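Local coordinates for protein transcriptional regulator, LacI family (Corynebacterium glutamicum, PDB 3H5T) that regulates genes of cell wall biogenesis, binding a palindromic promoter motif and activating the inositol phosphate synthase gene ino1 in an inositol-dependent manner, at residues Q103-P108 and A127-V132; G69-L74 and A93-A98; V132-V137 and D145-R150; G165-A170 and G329-K334; V73-T76 and T80-F83. All coordinates share one frame; numbering follows the deposited sequence.

Overall arrangement
All five contacts belong to one mostly parallel sheet of the sugar-binding domain and the helices and loops around it. Contacts 1 and 3 lie on one face and share Val132. Contacts 2, 4 and 5 lie on the other, and contacts 2 and 5 share strand 70-75. All are buried in the main, but contact 1 sits at an outer strand and adds a water bridge to its packing. Contacts 2 and 3 are methyl-to-methyl packing. Contact 5 is apolar too, but its leucine methyl also touches backbone and lies beside a tyrosine. Contact 4 brings a threonine into the packing and joins parts far apart in sequence.

Contact 1 of 5, residues Q103-P108 and A127-V132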
# COMPACT_ATOMS: atom_id res chain seq x y z
N GLN A 103 -16.26 7.62 10.47
CA GLN A 103 -15.24 7.17 11.41
C GLN A 103 -14.51 6.00 10.75
O GLN A 103 -15.14 5.17 10.11
CB GLN A 103 -15.89 6.72 12.73
CG GLN A 103 -16.60 7.82 13.50
CD GLN A 103 -17.33 7.30 14.74
OE1 GLN A 103 -16.76 6.58 15.56
NE2 GLN A 103 -18.58 7.70 14.89
N LEU A 104 -13.19 5.97 10.89
CA LEU A 104 -12.37 4.90 10.31
C LEU A 104 -11.74 4.10 11.45
O LEU A 104 -10.95 4.63 12.22
CB LEU A 104 -11.27 5.50 9.42
CG LEU A 104 -10.31 4.52 8.71
CD1 LEU A 104 -11.12 3.48 7.96
CD2 LEU A 104 -9.40 5.28 7.75
N THR A 105 -12.09 2.83 11.55
CA THR A 105 -11.59 1.98 12.61
C THR A 105 -10.56 0.96 12.14
O THR A 105 -10.88 0.04 11.38
CB THR A 105 -12.76 1.25 13.27
OG1 THR A 105 -13.58 2.20 13.95
CG2 THR A 105 -12.27 0.20 14.25
N LEU A 106 -9.32 1.13 12.60
CA LEU A 106 -8.24 0.22 12.25
C LEU A 106 -8.34 -0.99 13.16
O LEU A 106 -8.41 -0.84 14.39
CB LEU A 106 -6.89 0.92 12.42
CG LEU A 106 -6.71 2.20 11.61
CD1 LEU A 106 -5.41 2.87 11.98
CD2 LEU A 106 -6.74 1.87 10.13
N ILE A 107 -8.36 -2.18 12.56
CA ILE A 107 -8.48 -3.44 13.29
C ILE A 107 -7.18 -4.23 13.17
O ILE A 107 -6.87 -4.76 12.10
CB ILE A 107 -9.64 -4.32 12.70
CG1 ILE A 107 -10.89 -3.48 12.44
CG2 ILE A 107 -10.01 -5.43 13.66
CD1 ILE A 107 -11.95 -4.22 11.62
N PRO A 108 -6.42 -4.34 14.27
CA PRO A 108 -5.15 -5.07 14.31
C PRO A 108 -5.36 -6.58 14.40
O PRO A 108 -5.77 -7.08 15.44
CB PRO A 108 -4.47 -4.54 15.58
CG PRO A 108 -5.17 -3.25 15.87
CD PRO A 108 -6.60 -3.57 15.51
N ALA A 127 -15.92 -5.73 16.09
CA ALA A 127 -15.54 -4.55 15.33
C ALA A 127 -16.85 -3.79 15.07
O ALA A 127 -17.73 -4.29 14.37
CB ALA A 127 -14.87 -4.95 14.00
N ALA A 128 -16.97 -2.61 15.67
CA ALA A 128 -18.17 -1.79 15.53
C ALA A 128 -18.21 -1.04 14.21
O ALA A 128 -18.21 0.19 14.18
CB ALA A 128 -18.25 -0.80 16.68
N VAL A 129 -18.27 -1.79 13.11
CA VAL A 129 -18.28 -1.17 11.79
C VAL A 129 -19.38 -1.70 10.88
O VAL A 129 -19.86 -2.82 11.06
CB VAL A 129 -16.90 -1.36 11.09
CG1 VAL A 129 -15.82 -0.71 11.92
CG2 VAL A 129 -16.60 -2.85 10.90
N ASP A 130 -19.78 -0.87 9.92
CA ASP A 130 -20.82 -1.23 8.95
C ASP A 130 -20.19 -1.91 7.74
O ASP A 130 -20.90 -2.48 6.90
CB ASP A 130 -21.57 0.02 8.48
CG ASP A 130 -22.29 0.76 9.61
OD1 ASP A 130 -23.05 0.12 10.37
OD2 ASP A 130 -22.09 1.99 9.72
N GLY A 131 -18.87 -1.83 7.64
CA GLY A 131 -18.18 -2.44 6.52
C GLY A 131 -16.69 -2.53 6.78
O GLY A 131 -16.17 -1.88 7.69
N VAL A 132 -15.99 -3.34 6.00
CA VAL A 132 -14.56 -3.49 6.21
C VAL A 132 -13.72 -3.56 4.94
O VAL A 132 -14.07 -4.25 3.99
CB VAL A 132 -14.26 -4.75 7.06
CG1 VAL A 132 -14.79 -5.97 6.35
CG2 VAL A 132 -12.76 -4.87 7.31
O HOH W 1 -15.88 2.01 15.06
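A beta-alpha-beta crossover of the periplasmic-binding-protein fold brings Thr105 and Ile107 of strand 103-108 onto the loop 127-132, which returns the chain to the sheet. Strand 103-108, helix 117-125 and strand 132-135 form this unit. The two strands are parallel but not adjacent, because strand 70-75 runs between them.

The contact is apolar with one water bridge. Ile107 does the long reach. Its CG1 lies beside the backbone N and opposite the carbonyl carbon (chi1 -45°), and the chain then runs on extended. CD1 thereby meets the methyl of Ala127, with 3.8 Å from Ile107 CD1 to Ala127 CB. The same CD1 has a looser contact with Val132 CG2 at 4.4 Å. Two residues earlier in the strand, Thr105 and Val129 cross at a slant. Thr105 CB lies 3.9 Å from Val129 CG1.

The Thr105 hydroxyl serves a different partner. A water lies 2.6 Å from Thr105 OG1 and donates a hydrogen bond to Ala128 O at 3.1 Å. The loop presents this carbonyl at an inverse gamma turn centred on Ala128, closed by a weak bond from Val129 N to Ala127 O. No direct hydrogen bond joins the two segments.

Ala127 O is held by Arg150 NH1, on helix 142-150. Val129 and Val132 also touch Leu152. Strand 103-108 is an outermost strand of the sheet within this chain, and its backbone pairs with strand 70-75 through Thr105 and Ile107.

Contact 2 of 5, residues G69-L74 and A93-A98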
# COMPACT_ATOMS: atom_id res chain seq x y z
N GLY A 69 -22.14 6.52 9.98
CA GLY A 69 -21.69 5.38 10.77
C GLY A 69 -20.17 5.27 10.77
O GLY A 69 -19.48 6.28 10.86
N ALA A 70 -19.64 4.06 10.69
CA ALA A 70 -18.19 3.87 10.66
C ALA A 70 -17.76 2.69 9.81
O ALA A 70 -18.49 1.72 9.69
CB ALA A 70 -17.65 3.70 12.08
N ILE A 71 -16.58 2.80 9.20
CA ILE A 71 -16.03 1.71 8.39
C ILE A 71 -14.69 1.29 8.98
O ILE A 71 -13.99 2.10 9.59
CB ILE A 71 -15.83 2.13 6.90
CG1 ILE A 71 -14.74 3.19 6.79
CG2 ILE A 71 -17.15 2.64 6.31
CD1 ILE A 71 -14.40 3.58 5.35
N GLY A 72 -14.34 0.02 8.81
CA GLY A 72 -13.08 -0.46 9.34
C GLY A 72 -12.06 -0.90 8.30
O GLY A 72 -12.36 -0.97 7.10
N VAL A 73 -10.85 -1.18 8.76
CA VAL A 73 -9.77 -1.64 7.91
C VAL A 73 -9.03 -2.72 8.69
O VAL A 73 -8.42 -2.44 9.73
CB VAL A 73 -8.79 -0.50 7.56
CG1 VAL A 73 -7.66 -1.03 6.66
CG2 VAL A 73 -9.53 0.62 6.85
N LEU A 74 -9.10 -3.95 8.20
CA LEU A 74 -8.45 -5.06 8.86
C LEU A 74 -7.01 -5.12 8.41
O LEU A 74 -6.73 -5.28 7.23
CB LEU A 74 -9.15 -6.37 8.54
CG LEU A 74 -8.63 -7.57 9.34
CD1 LEU A 74 -9.79 -8.25 10.05
CD2 LEU A 74 -7.91 -8.52 8.42
N ALA A 93 -4.53 7.06 3.31
CA ALA A 93 -4.89 8.44 3.00
C ALA A 93 -6.02 8.34 1.98
O ALA A 93 -7.00 9.08 2.02
CB ALA A 93 -3.70 9.20 2.39
N GLY A 94 -5.86 7.38 1.07
CA GLY A 94 -6.84 7.14 0.04
C GLY A 94 -8.17 6.71 0.61
O GLY A 94 -9.21 7.16 0.16
N VAL A 95 -8.13 5.82 1.60
CA VAL A 95 -9.36 5.35 2.23
C VAL A 95 -9.96 6.48 3.07
O VAL A 95 -11.17 6.53 3.28
CB VAL A 95 -9.12 4.14 3.17
CG1 VAL A 95 -10.44 3.71 3.83
CG2 VAL A 95 -8.53 2.98 2.39
N ALA A 96 -9.11 7.38 3.55
CA ALA A 96 -9.57 8.50 4.36
C ALA A 96 -10.29 9.50 3.46
O ALA A 96 -11.22 10.18 3.89
CB ALA A 96 -8.40 9.17 5.06
N GLN A 97 -9.85 9.59 2.21
CA GLN A 97 -10.45 10.51 1.25
C GLN A 97 -11.82 10.04 0.75
O GLN A 97 -12.69 10.86 0.45
CB GLN A 97 -9.50 10.69 0.07
CG GLN A 97 -10.05 11.48 -1.08
CD GLN A 97 -9.01 11.70 -2.15
OE1 GLN A 97 -8.37 10.76 -2.61
NE2 GLN A 97 -8.84 12.96 -2.55
N ALA A 98 -12.01 8.73 0.64
CA ALA A 98 -13.29 8.19 0.20
C ALA A 98 -14.26 8.39 1.35
O ALA A 98 -15.33 8.98 1.17
CB ALA A 98 -13.16 6.70 -0.13
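Ile71 and Val73 of strand 70-75 meet Val95 of helix 86-98, a plain sheet-to-helix packing in the alpha/beta sugar-binding domain.

The apolar part is the whole of the contact between the segments. Val95 turns its side chain to the sheet and offers CG1 to both strand residues. CG1 stands anti to the backbone N (chi1 179°), which carries it out from the helix. Ile71 CD1 approaches it at 4.2 Å from Val95 CG1. Val73 CG2 comes to 4.4 Å from the same Val95 CG1. One methyl branch thus lies against the ends of two side chains from one face of the strand. Ile71 brings its CD1 there by an extended outer bond (chi2 176°). The packing is fairly light, with 93 Å² buried in all.

No hydrogen bond runs between the segments. The helix bonds within itself and the strand bonds to its neighbours in the sheet. In the helix, Ala98 N bonds to Gly94 O and Gln97 N to Ala93 O. In the strand, Ile71 pairs with Gln103 and Thr105 on one side, and Gly72 with Gly131 and Val133 on the other.

Strand 70-75 therefore sits inside the sheet between strands 103-108 and 132-135. Leu104 of the first touches both Ile71 and Val73. Helix 86-98 covers this face together with helix 321-336, whose Phe326 and Glu330 touch Ala98.

Contact 3 of 5, residues V132-V137 and D145-R150; sequences VVIYSV and DAIRAR
Ile147 points its CD1 at the ends of two residues of strand 132-135. The unit is a beta-alpha-beta crossover: strand 132-135, helix 142-150 and the parallel strand 154-157. Such crossovers build the alpha/beta subdomains of the periplasmic-binding-protein fold.

Ile134 and Ile147 reach toward each other tip to tip. Ile147 CD1 is 3.5 Å from Ile134 CD1 and 3.7 Å from Ile134 CG1. Both isoleucines are extended beyond CG1, so the meeting is between chain ends. Val132 also comes tip to tip, by its CG1 branch. That branch stands between the backbone N and the carbonyl carbon (chi1 60°), facing the helix. No hydrogen bond crosses the contact.

On the opposite face of the strand, the Tyr135 ring stacks with Phe91, and its hydroxyl bonds to Ser88. Arg148 makes a salt bridge with Glu163, and Arg150 NH1 bonds to Val124 O at the end of helix 117-125. Ile147 also touches Leu152 and, in the next strand, Ala154.

Two methyl groups of Ile147 share Val132 CG1, with CD1 at 3.8 Å and CG2 at 3.9 Å from it.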
# COMPACT_ATOMS: atom_id res chain seq x y z
N VAL A 132 -15.99 -3.34 6.00
CA VAL A 132 -14.56 -3.49 6.21
C VAL A 132 -13.72 -3.56 4.94
O VAL A 132 -14.07 -4.25 3.99
CB VAL A 132 -14.26 -4.75 7.06
CG1 VAL A 132 -14.79 -5.97 6.35
CG2 VAL A 132 -12.76 -4.87 7.31
N VAL A 133 -12.62 -2.82 4.94
CA VAL A 133 -11.69 -2.83 3.82
C VAL A 133 -10.60 -3.80 4.25
O VAL A 133 -9.88 -3.54 5.22
CB VAL A 133 -11.05 -1.44 3.60
CG1 VAL A 133 -9.91 -1.55 2.61
CG2 VAL A 133 -12.11 -0.46 3.10
N ILE A 134 -10.50 -4.94 3.58
CA ILE A 134 -9.49 -5.91 3.95
C ILE A 134 -8.22 -5.51 3.24
O ILE A 134 -8.17 -5.44 2.01
CB ILE A 134 -9.90 -7.34 3.57
CG1 ILE A 134 -11.11 -7.76 4.42
CG2 ILE A 134 -8.75 -8.30 3.81
CD1 ILE A 134 -11.72 -9.09 4.07
N TYR A 135 -7.19 -5.23 4.04
CA TYR A 135 -5.93 -4.79 3.47
C TYR A 135 -4.77 -5.76 3.52
O TYR A 135 -4.23 -6.04 4.59
CB TYR A 135 -5.51 -3.48 4.13
CG TYR A 135 -4.19 -2.95 3.63
CD1 TYR A 135 -3.98 -2.73 2.27
CD2 TYR A 135 -3.16 -2.65 4.52
CE1 TYR A 135 -2.75 -2.23 1.80
CE2 TYR A 135 -1.93 -2.15 4.06
CZ TYR A 135 -1.74 -1.94 2.70
OH TYR A 135 -0.54 -1.44 2.26
N SER A 136 -4.39 -6.25 2.35
CA SER A 136 -3.25 -7.14 2.22
C SER A 136 -3.21 -8.29 3.22
O SER A 136 -2.31 -8.39 4.04
CB SER A 136 -1.97 -6.31 2.34
OG SER A 136 -0.83 -7.10 2.11
N VAL A 137 -4.20 -9.17 3.14
CA VAL A 137 -4.27 -10.29 4.04
C VAL A 137 -3.98 -11.58 3.28
O VAL A 137 -4.30 -11.71 2.09
CB VAL A 137 -5.65 -10.33 4.71
CG1 VAL A 137 -5.86 -11.63 5.45
CG2 VAL A 137 -5.78 -9.15 5.66
N ASP A 145 -12.58 -15.53 6.74
CA ASP A 145 -13.73 -16.41 7.01
C ASP A 145 -14.62 -15.82 8.11
O ASP A 145 -15.84 -15.92 8.05
CB ASP A 145 -13.27 -17.81 7.43
CG ASP A 145 -12.35 -18.46 6.40
OD1 ASP A 145 -12.69 -18.49 5.20
OD2 ASP A 145 -11.27 -18.96 6.80
N ALA A 146 -13.99 -15.20 9.11
CA ALA A 146 -14.75 -14.60 10.20
C ALA A 146 -15.62 -13.47 9.67
O ALA A 146 -16.76 -13.31 10.08
CB ALA A 146 -13.80 -14.09 11.27
N ILE A 147 -15.08 -12.68 8.74
CA ILE A 147 -15.83 -11.57 8.15
C ILE A 147 -17.00 -12.08 7.32
O ILE A 147 -18.07 -11.47 7.30
CB ILE A 147 -14.91 -10.69 7.26
CG1 ILE A 147 -13.93 -9.91 8.15
CG2 ILE A 147 -15.73 -9.76 6.40
CD1 ILE A 147 -12.93 -9.09 7.39
N ARG A 148 -16.80 -13.20 6.63
CA ARG A 148 -17.83 -13.81 5.80
C ARG A 148 -18.95 -14.38 6.66
O ARG A 148 -20.14 -14.27 6.33
CB ARG A 148 -17.21 -14.94 4.97
CG ARG A 148 -18.15 -15.59 3.97
CD ARG A 148 -17.51 -16.82 3.34
NE ARG A 148 -16.23 -16.50 2.71
CZ ARG A 148 -16.10 -15.76 1.62
NH1 ARG A 148 -17.18 -15.25 1.04
NH2 ARG A 148 -14.90 -15.50 1.12
N ALA A 149 -18.57 -14.99 7.79
CA ALA A 149 -19.52 -15.58 8.71
C ALA A 149 -20.39 -14.52 9.37
O ALA A 149 -21.50 -14.81 9.80
CB ALA A 149 -18.79 -16.38 9.78
N ARG A 150 -19.88 -13.29 9.45
CA ARG A 150 -20.63 -12.20 10.05
C ARG A 150 -21.46 -11.50 8.97
O ARG A 150 -22.36 -10.71 9.26
CB ARG A 150 -19.67 -11.21 10.74
CG ARG A 150 -20.35 -9.95 11.26
CD ARG A 150 -19.40 -9.00 11.98
NE ARG A 150 -20.10 -7.75 12.30
CZ ARG A 150 -19.63 -6.79 13.09
NH1 ARG A 150 -18.44 -6.92 13.67
NH2 ARG A 150 -20.36 -5.71 13.33

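Contact 4 of 5, residues G165-A170 and G329-K334; sequences GMPFIA and GETLLK
Thr331 of helix 321-336 turns its CB toward Pro167, just before strand 168-171, and Ile169 within it. From CB the side chain forks, and each branch has its own partner.

The methyl branch, CG2, is anti to the backbone N. It meets the proline ring at 3.8 Å between Thr331 CG2 and Pro167 CB. The hydroxyl branch, OG1, lies beside the backbone N (chi1 -61°). This places it near the preceding turn of the helix, where it hydrogen-bonds to Lys327 O. The polar atom is therefore satisfied within its own helix. Across the contact OG1 meets an aliphatic group, with Ile169 CD1 at 3.8 Å from Thr331 OG1, a packing contact. The two side chains run alongside each other, pointing opposite ways. No hydrogen bond joins the two segments.

Within the helix, Lys334 and Glu330, four residues apart, form a long salt bridge, 3.7 Å from Lys334 NZ to Glu330 OE2.

The contact joins chain regions separated by 158 residues. This fits a fold in which the chain leaves one subdomain for the other and later returns. Helix 321-336 covers strand 154-157 as well, where Val155 touches Thr331 and Leu332. Ile169 also packs on Lys324, Lys327 and Ala328 of the helix. On the sheet, strand 168-171 pairs with strand 154-157 through Ile156 and with Val345 of strand 344-352.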
# COMPACT_ATOMS: atom_id res chain seq x y z
N GLY A 165 -17.95 -12.84 -3.28
CA GLY A 165 -18.69 -11.75 -2.66
C GLY A 165 -17.85 -10.61 -2.10
O GLY A 165 -18.37 -9.77 -1.37
N MET A 166 -16.57 -10.58 -2.45
CA MET A 166 -15.66 -9.54 -1.95
C MET A 166 -14.86 -8.83 -3.06
O MET A 166 -13.80 -9.31 -3.45
CB MET A 166 -14.68 -10.16 -0.93
CG MET A 166 -15.26 -10.48 0.45
SD MET A 166 -14.06 -11.22 1.63
CE MET A 166 -15.10 -12.22 2.54
N PRO A 167 -15.37 -7.70 -3.58
CA PRO A 167 -14.70 -6.93 -4.63
C PRO A 167 -13.20 -6.82 -4.37
O PRO A 167 -12.77 -6.65 -3.24
CB PRO A 167 -15.42 -5.59 -4.57
CG PRO A 167 -16.82 -6.03 -4.38
CD PRO A 167 -16.69 -7.10 -3.29
N PHE A 168 -12.42 -6.91 -5.45
CA PHE A 168 -10.96 -6.90 -5.37
C PHE A 168 -10.29 -5.77 -6.17
O PHE A 168 -10.60 -5.56 -7.34
CB PHE A 168 -10.48 -8.29 -5.85
CG PHE A 168 -8.98 -8.48 -5.87
CD1 PHE A 168 -8.26 -8.62 -4.69
CD2 PHE A 168 -8.30 -8.58 -7.07
CE1 PHE A 168 -6.88 -8.85 -4.71
CE2 PHE A 168 -6.92 -8.82 -7.11
CZ PHE A 168 -6.22 -8.95 -5.93
N ILE A 169 -9.37 -5.06 -5.52
CA ILE A 169 -8.64 -3.96 -6.16
C ILE A 169 -7.14 -4.18 -6.01
O ILE A 169 -6.63 -4.24 -4.89
CB ILE A 169 -8.96 -2.60 -5.49
CG1 ILE A 169 -10.46 -2.36 -5.48
CG2 ILE A 169 -8.22 -1.48 -6.22
CD1 ILE A 169 -10.85 -1.03 -4.85
N ALA A 170 -6.43 -4.30 -7.12
CA ALA A 170 -4.99 -4.51 -7.07
C ALA A 170 -4.34 -4.49 -8.45
O ALA A 170 -5.01 -4.63 -9.48
CB ALA A 170 -4.68 -5.85 -6.40
N GLY A 329 -12.18 2.32 -0.36
CA GLY A 329 -13.21 2.92 0.47
C GLY A 329 -14.48 3.24 -0.29
O GLY A 329 -15.58 2.98 0.20
N GLU A 330 -14.34 3.80 -1.50
CA GLU A 330 -15.50 4.12 -2.33
C GLU A 330 -16.29 2.87 -2.66
O GLU A 330 -17.52 2.85 -2.56
CB GLU A 330 -15.07 4.79 -3.64
CG GLU A 330 -14.87 6.29 -3.53
CD GLU A 330 -16.14 7.01 -3.13
OE1 GLU A 330 -16.08 8.23 -2.84
OE2 GLU A 330 -17.21 6.36 -3.12
N THR A 331 -15.58 1.82 -3.06
CA THR A 331 -16.22 0.57 -3.39
C THR A 331 -17.00 0.08 -2.18
O THR A 331 -18.14 -0.37 -2.30
CB THR A 331 -15.18 -0.48 -3.80
OG1 THR A 331 -14.48 -0.01 -4.95
CG2 THR A 331 -15.84 -1.80 -4.12
N LEU A 332 -16.39 0.18 -1.00
CA LEU A 332 -17.04 -0.26 0.22
C LEU A 332 -18.33 0.52 0.46
O LEU A 332 -19.40 -0.08 0.64
CB LEU A 332 -16.10 -0.11 1.43
CG LEU A 332 -16.65 -0.60 2.78
CD1 LEU A 332 -17.10 -2.04 2.65
CD2 LEU A 332 -15.59 -0.48 3.86
N LEU A 333 -18.24 1.85 0.45
CA LEU A 333 -19.41 2.69 0.66
C LEU A 333 -20.52 2.39 -0.34
O LEU A 333 -21.69 2.30 0.05
CB LEU A 333 -19.02 4.17 0.60
CG LEU A 333 -18.10 4.61 1.74
CD1 LEU A 333 -17.85 6.12 1.66
CD2 LEU A 333 -18.73 4.23 3.07
N LYS A 334 -20.18 2.23 -1.62
CA LYS A 334 -21.20 1.90 -2.62
C LYS A 334 -21.84 0.55 -2.31
O LYS A 334 -23.02 0.35 -2.59
CB LYS A 334 -20.61 1.85 -4.02
CG LYS A 334 -20.47 3.17 -4.71
CD LYS A 334 -19.85 2.96 -6.08
CE LYS A 334 -19.83 4.25 -6.88
NZ LYS A 334 -19.18 5.35 -6.11

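Contact 5 of 5, residues V73-T76 and T80-F83; sequences VLLT and TYAF
Leu75 against Tyr81 and Ala82 is a local hydrophobic contact between the end of strand 70-75 and the short helix 81-84. Three residues link the two segments. In this fold such strand-to-helix turns commonly face the cleft between the two subdomains, consistent with the position here.

One methyl carries the contact. Leu75 CD2 lies 3.7 Å from Ala82 CB and 3.7 Å from Ala82 N, so it touches both side chain and backbone of Ala82. It is also 4.0 Å from Tyr81 CB. The methyl thus meets the base of the tyrosine side chain and lies obliquely to its ring. With CG roughly anti to the backbone N (chi1 -157°) and chi2 60°, CD2 is the branch that meets the helix. No hydrogen bond joins the two segments. Within 80-83, Phe83 N bonds to Thr80 O at 2.8 Å.

Leu75 alone gives the strand side of this packing, and the contact buries 111 Å². Tyr81 carries its hydroxyl farther out. There it makes a weak hydrogen bond to Asn250 ND2, which follows strand 244-247 of the second sheet. Tyr81 thus probably makes a weak link to the other subdomain, while its CB stays on Leu75.

Around the contact, Leu75 pairs by backbone with Ile107 of strand 103-108 and touches Tyr135 of strand 132-135. Ala82 is covered by Leu106 and by Leu92 of helix 86-98. Ser88 of that helix touches Tyr81, and Leu106 also packs on Phe83.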
# COMPACT_ATOMS: atom_id res chain seq x y z
N VAL A 73 -10.85 -1.18 8.76
CA VAL A 73 -9.77 -1.64 7.91
C VAL A 73 -9.03 -2.72 8.69
O VAL A 73 -8.42 -2.44 9.73
CB VAL A 73 -8.79 -0.50 7.56
CG1 VAL A 73 -7.66 -1.03 6.66
CG2 VAL A 73 -9.53 0.62 6.85
N LEU A 74 -9.10 -3.95 8.20
CA LEU A 74 -8.45 -5.06 8.86
C LEU A 74 -7.01 -5.12 8.41
O LEU A 74 -6.73 -5.28 7.23
CB LEU A 74 -9.15 -6.37 8.54
CG LEU A 74 -8.63 -7.57 9.34
CD1 LEU A 74 -9.79 -8.25 10.05
CD2 LEU A 74 -7.91 -8.52 8.42
N LEU A 75 -6.11 -4.99 9.37
CA LEU A 75 -4.68 -5.00 9.10
C LEU A 75 -4.09 -6.23 9.78
O LEU A 75 -4.17 -6.38 11.00
CB LEU A 75 -4.04 -3.72 9.67
CG LEU A 75 -2.71 -3.22 9.09
CD1 LEU A 75 -2.89 -2.93 7.62
CD2 LEU A 75 -2.27 -1.96 9.79
N THR A 76 -3.50 -7.12 9.00
CA THR A 76 -2.89 -8.32 9.55
C THR A 76 -1.45 -7.99 10.01
O THR A 76 -0.51 -8.76 9.82
CB THR A 76 -2.97 -9.47 8.49
OG1 THR A 76 -2.99 -10.73 9.17
CG2 THR A 76 -1.80 -9.43 7.53
N THR A 80 0.83 -0.22 14.47
CA THR A 80 1.85 0.76 14.13
C THR A 80 2.11 0.80 12.63
O THR A 80 2.38 1.85 12.05
CB THR A 80 3.20 0.48 14.86
OG1 THR A 80 3.63 -0.86 14.57
CG2 THR A 80 3.04 0.64 16.37
N TYR A 81 2.00 -0.36 12.00
CA TYR A 81 2.20 -0.52 10.56
C TYR A 81 1.42 0.51 9.76
O TYR A 81 1.92 1.05 8.78
CB TYR A 81 1.75 -1.92 10.15
CG TYR A 81 2.34 -2.46 8.88
CD1 TYR A 81 3.59 -3.07 8.87
CD2 TYR A 81 1.63 -2.37 7.68
CE1 TYR A 81 4.13 -3.58 7.69
CE2 TYR A 81 2.16 -2.87 6.50
CZ TYR A 81 3.41 -3.47 6.51
OH TYR A 81 3.94 -3.94 5.33
N ALA A 82 0.18 0.77 10.16
CA ALA A 82 -0.68 1.73 9.47
C ALA A 82 -0.14 3.16 9.52
O ALA A 82 -0.65 4.05 8.83
CB ALA A 82 -2.09 1.68 10.05
N PHE A 83 0.87 3.40 10.35
CA PHE A 83 1.45 4.73 10.46
C PHE A 83 2.95 4.79 10.22
O PHE A 83 3.51 5.87 10.14
CB PHE A 83 1.16 5.32 11.84
CG PHE A 83 -0.29 5.52 12.10
CD1 PHE A 83 -1.04 6.39 11.31
CD2 PHE A 83 -0.94 4.78 13.08
CE1 PHE A 83 -2.41 6.52 11.50
CE2 PHE A 83 -2.30 4.90 13.26
CZ PHE A 83 -3.04 5.77 12.47